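PDB 5D88: predicted protease of the collagenase family, which probably acts as a zinc-binding peptidase of the U32 family, built on a TIM barrel. Local coordinates for residues M21-Y26 with F242-I247. Numbering follows the deposited sequence.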
loop_
_atom_site.group_PDB
_atom_site.type_symbol
_atom_site.label_atom_id
_atom_site.label_comp_id
_atom_site.label_asym_id
_atom_site.label_seq_id
_atom_site.Cartn_x
_atom_site.Cartn_y
_atom_site.Cartn_z
ATOM N N MET A 21 3.709 21.663 25.492
ATOM C CA MET A 21 2.460 21.025 25.872
ATOM C C MET A 21 2.013 20.214 24.666
ATOM O O MET A 21 2.379 20.541 23.539
ATOM C CB MET A 21 1.384 22.046 26.256
ATOM C CG MET A 21 1.910 23.344 26.883
ATOM S SD MET A 21 2.421 24.567 25.648
ATOM C CE MET A 21 2.062 26.122 26.479
ATOM N N THR A 22 1.262 19.139 24.905
ATOM C CA THR A 22 0.753 18.318 23.809
ATOM C C THR A 22 -0.215 19.126 22.951
ATOM O O THR A 22 -1.148 19.743 23.466
ATOM C CB THR A 22 0.054 17.073 24.361
ATOM O OG1 THR A 22 0.989 16.274 25.093
ATOM C CG2 THR A 22 -0.508 16.232 23.249
ATOM N N ARG A 23 0.002 19.121 21.639
ATOM C CA ARG A 23 -0.862 19.863 20.734
ATOM C C ARG A 23 -1.961 18.951 20.206
ATOM O O ARG A 23 -1.708 17.798 19.847
ATOM C CB ARG A 23 -0.035 20.468 19.603
ATOM C CG ARG A 23 0.918 21.512 20.139
ATOM C CD ARG A 23 1.753 22.152 19.061
ATOM N NE ARG A 23 2.542 21.167 18.330
ATOM C CZ ARG A 23 3.713 20.679 18.732
ATOM N NH1 ARG A 23 4.264 21.077 19.882
ATOM N NH2 ARG A 23 4.335 19.781 17.973
ATOM N N ARG A 24 -3.189 19.466 20.167
ATOM C CA ARG A 24 -4.367 18.640 19.914
ATOM C C ARG A 24 -5.072 19.085 18.642
ATOM O O ARG A 24 -5.468 20.251 18.516
ATOM C CB ARG A 24 -5.328 18.682 21.099
ATOM C CG ARG A 24 -4.721 18.060 22.344
ATOM C CD ARG A 24 -5.729 17.905 23.462
ATOM N NE ARG A 24 -6.877 17.065 23.109
ATOM C CZ ARG A 24 -6.922 15.742 23.244
ATOM N NH1 ARG A 24 -5.878 15.071 23.706
ATOM N NH2 ARG A 24 -8.023 15.081 22.917
ATOM N N TRP A 25 -5.246 18.142 17.728
ATOM C CA TRP A 25 -5.873 18.340 16.437
ATOM C C TRP A 25 -7.103 17.455 16.331
ATOM O O TRP A 25 -7.092 16.304 16.780
ATOM C CB TRP A 25 -4.888 17.994 15.332
ATOM C CG TRP A 25 -3.746 18.939 15.268
ATOM C CD1 TRP A 25 -2.618 18.928 16.035
ATOM C CD2 TRP A 25 -3.623 20.050 14.389
ATOM N NE1 TRP A 25 -1.800 19.968 15.679
ATOM C CE2 TRP A 25 -2.398 20.675 14.670
ATOM C CE3 TRP A 25 -4.433 20.580 13.390
ATOM C CZ2 TRP A 25 -1.962 21.795 13.975
ATOM C CZ3 TRP A 25 -4.003 21.689 12.711
ATOM C CH2 TRP A 25 -2.784 22.288 13.004
ATOM N N TYR A 26 -8.158 17.987 15.724
ATOM C CA TYR A 26 -9.406 17.260 15.551
ATOM C C TYR A 26 -9.789 17.193 14.079
ATOM O O TYR A 26 -9.739 18.196 13.364
ATOM C CB TYR A 26 -10.533 17.911 16.352
ATOM C CG TYR A 26 -10.366 17.693 17.822
ATOM C CD1 TYR A 26 -9.522 18.491 18.571
ATOM C CD2 TYR A 26 -11.018 16.647 18.453
ATOM C CE1 TYR A 26 -9.353 18.267 19.928
ATOM C CE2 TYR A 26 -10.841 16.412 19.779
ATOM C CZ TYR A 26 -10.017 17.223 20.519
ATOM O OH TYR A 26 -9.874 16.958 21.860
ATOM N N PHE A 242 4.022 11.491 22.770
ATOM C CA PHE A 242 3.865 12.188 21.506
ATOM C C PHE A 242 3.831 13.690 21.719
ATOM O O PHE A 242 3.503 14.186 22.793
ATOM C CB PHE A 242 2.600 11.717 20.804
ATOM C CG PHE A 242 2.638 10.271 20.426
ATOM C CD1 PHE A 242 3.269 9.865 19.267
ATOM C CD2 PHE A 242 2.060 9.311 21.249
ATOM C CE1 PHE A 242 3.299 8.521 18.918
ATOM C CE2 PHE A 242 2.099 7.978 20.920
ATOM C CZ PHE A 242 2.719 7.576 19.749
ATOM N N ASP A 243 4.204 14.410 20.671
ATOM C CA ASP A 243 4.141 15.859 20.667
ATOM C C ASP A 243 2.776 16.385 20.266
ATOM O O ASP A 243 2.422 17.508 20.654
ATOM C CB ASP A 243 5.185 16.405 19.693
ATOM C CG ASP A 243 6.577 15.910 20.004
ATOM O OD1 ASP A 243 7.104 16.262 21.078
ATOM O OD2 ASP A 243 7.135 15.160 19.187
ATOM N N GLU A 244 2.016 15.591 19.503
ATOM C CA GLU A 244 0.736 15.991 18.934
ATOM C C GLU A 244 -0.207 14.814 18.986
ATOM O O GLU A 244 0.213 13.679 18.746
ATOM C CB GLU A 244 0.861 16.430 17.471
ATOM C CG GLU A 244 1.788 17.599 17.293
ATOM C CD GLU A 244 1.936 18.067 15.856
ATOM O OE1 GLU A 244 1.192 17.600 14.953
ATOM O OE2 GLU A 244 2.821 18.923 15.630
ATOM N N VAL A 245 -1.479 15.099 19.260
ATOM C CA VAL A 245 -2.538 14.103 19.280
ATOM C C VAL A 245 -3.566 14.516 18.252
ATOM O O VAL A 245 -4.014 15.667 18.247
ATOM C CB VAL A 245 -3.194 13.974 20.669
ATOM C CG1 VAL A 245 -4.338 12.982 20.624
ATOM C CG2 VAL A 245 -2.188 13.521 21.678
ATOM N N PHE A 246 -3.933 13.585 17.388
ATOM C CA PHE A 246 -4.902 13.820 16.327
ATOM C C PHE A 246 -6.081 12.900 16.586
ATOM O O PHE A 246 -5.952 11.673 16.497
ATOM C CB PHE A 246 -4.255 13.563 14.970
ATOM C CG PHE A 246 -5.197 13.564 13.806
ATOM C CD1 PHE A 246 -6.311 14.385 13.755
ATOM C CD2 PHE A 246 -4.934 12.739 12.722
ATOM C CE1 PHE A 246 -7.159 14.354 12.638
ATOM C CE2 PHE A 246 -5.773 12.723 11.605
ATOM C CZ PHE A 246 -6.883 13.528 11.571
ATOM N N ILE A 247 -7.222 13.495 16.907
ATOM C CA ILE A 247 -8.441 12.749 17.191
ATOM C C ILE A 247 -9.246 12.612 15.908
ATOM O O ILE A 247 -9.696 13.614 15.344
ATOM C CB ILE A 247 -9.268 13.455 18.271
ATOM C CG1 ILE A 247 -8.423 13.676 19.520
ATOM C CG2 ILE A 247 -10.522 12.669 18.554
ATOM C CD1 ILE A 247 -7.889 12.408 20.109
HETATM O O HOH W 1 4.122 16.664 24.701
HETATM O O HOH W 2 0.870 21.149 16.121
#
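Arg-23 and Trp-25 zip the strand 23-26 to the parallel strand 244-247 through their backbones: Val-245 N donates to Arg-23 O, Trp-25 N to Val-245 O and Ile-247 N to Trp-25 O, each at 2.8 Å and nearly straight. The contact is tightest in its buried C-terminal half. Trp-25 puts a broad ring into the barrel interior, with Arg-187 as cation-pi partner; Phe-246 turns its ring edge to Trp-25 O, and both side chains also pack on Val-45 of the next strand. On the opposite face Ile-247, its beta-branch suited to a strand, lies alongside the phenol, CB 3.6 Å from Tyr-26 CD2. In the conformer given, the chain of Arg-24, bent at chi3 (59°), brings NE and NH2 side-on to Tyr-26 OH, NH2 at 2.8 Å, while NH1 pairs with Glu-239; Arg-24 and Ile-247 are partly exposed. A leucine at Tyr-26 would probably cost NE and NH2 their common acceptor and leave that end of Arg-24 freer to turn.

Long enough to reach across, Arg-23 sends NH2 to the anti lone pair of Glu-244 OE2 at 2.9 Å; OE2 lies in the guanidinium plane, while the carboxylate stands nearly upright to it, 82° between the planes. Arg-23 also serves Glu-185, and Glu-244 pairs with Arg-187. A water takes N-H bonds from Arg-23 NE and Trp-25 NE1. The start, at Thr-22 and Asp-243, is more open: a water bridges Thr-22 OG1 to Phe-242 O, and compact, beta-branched Val-245 fits CG2 against Thr-22 CG2 at 3.6 Å. Pairing of the first strand with the eighth is the seam that closes a TIM barrel.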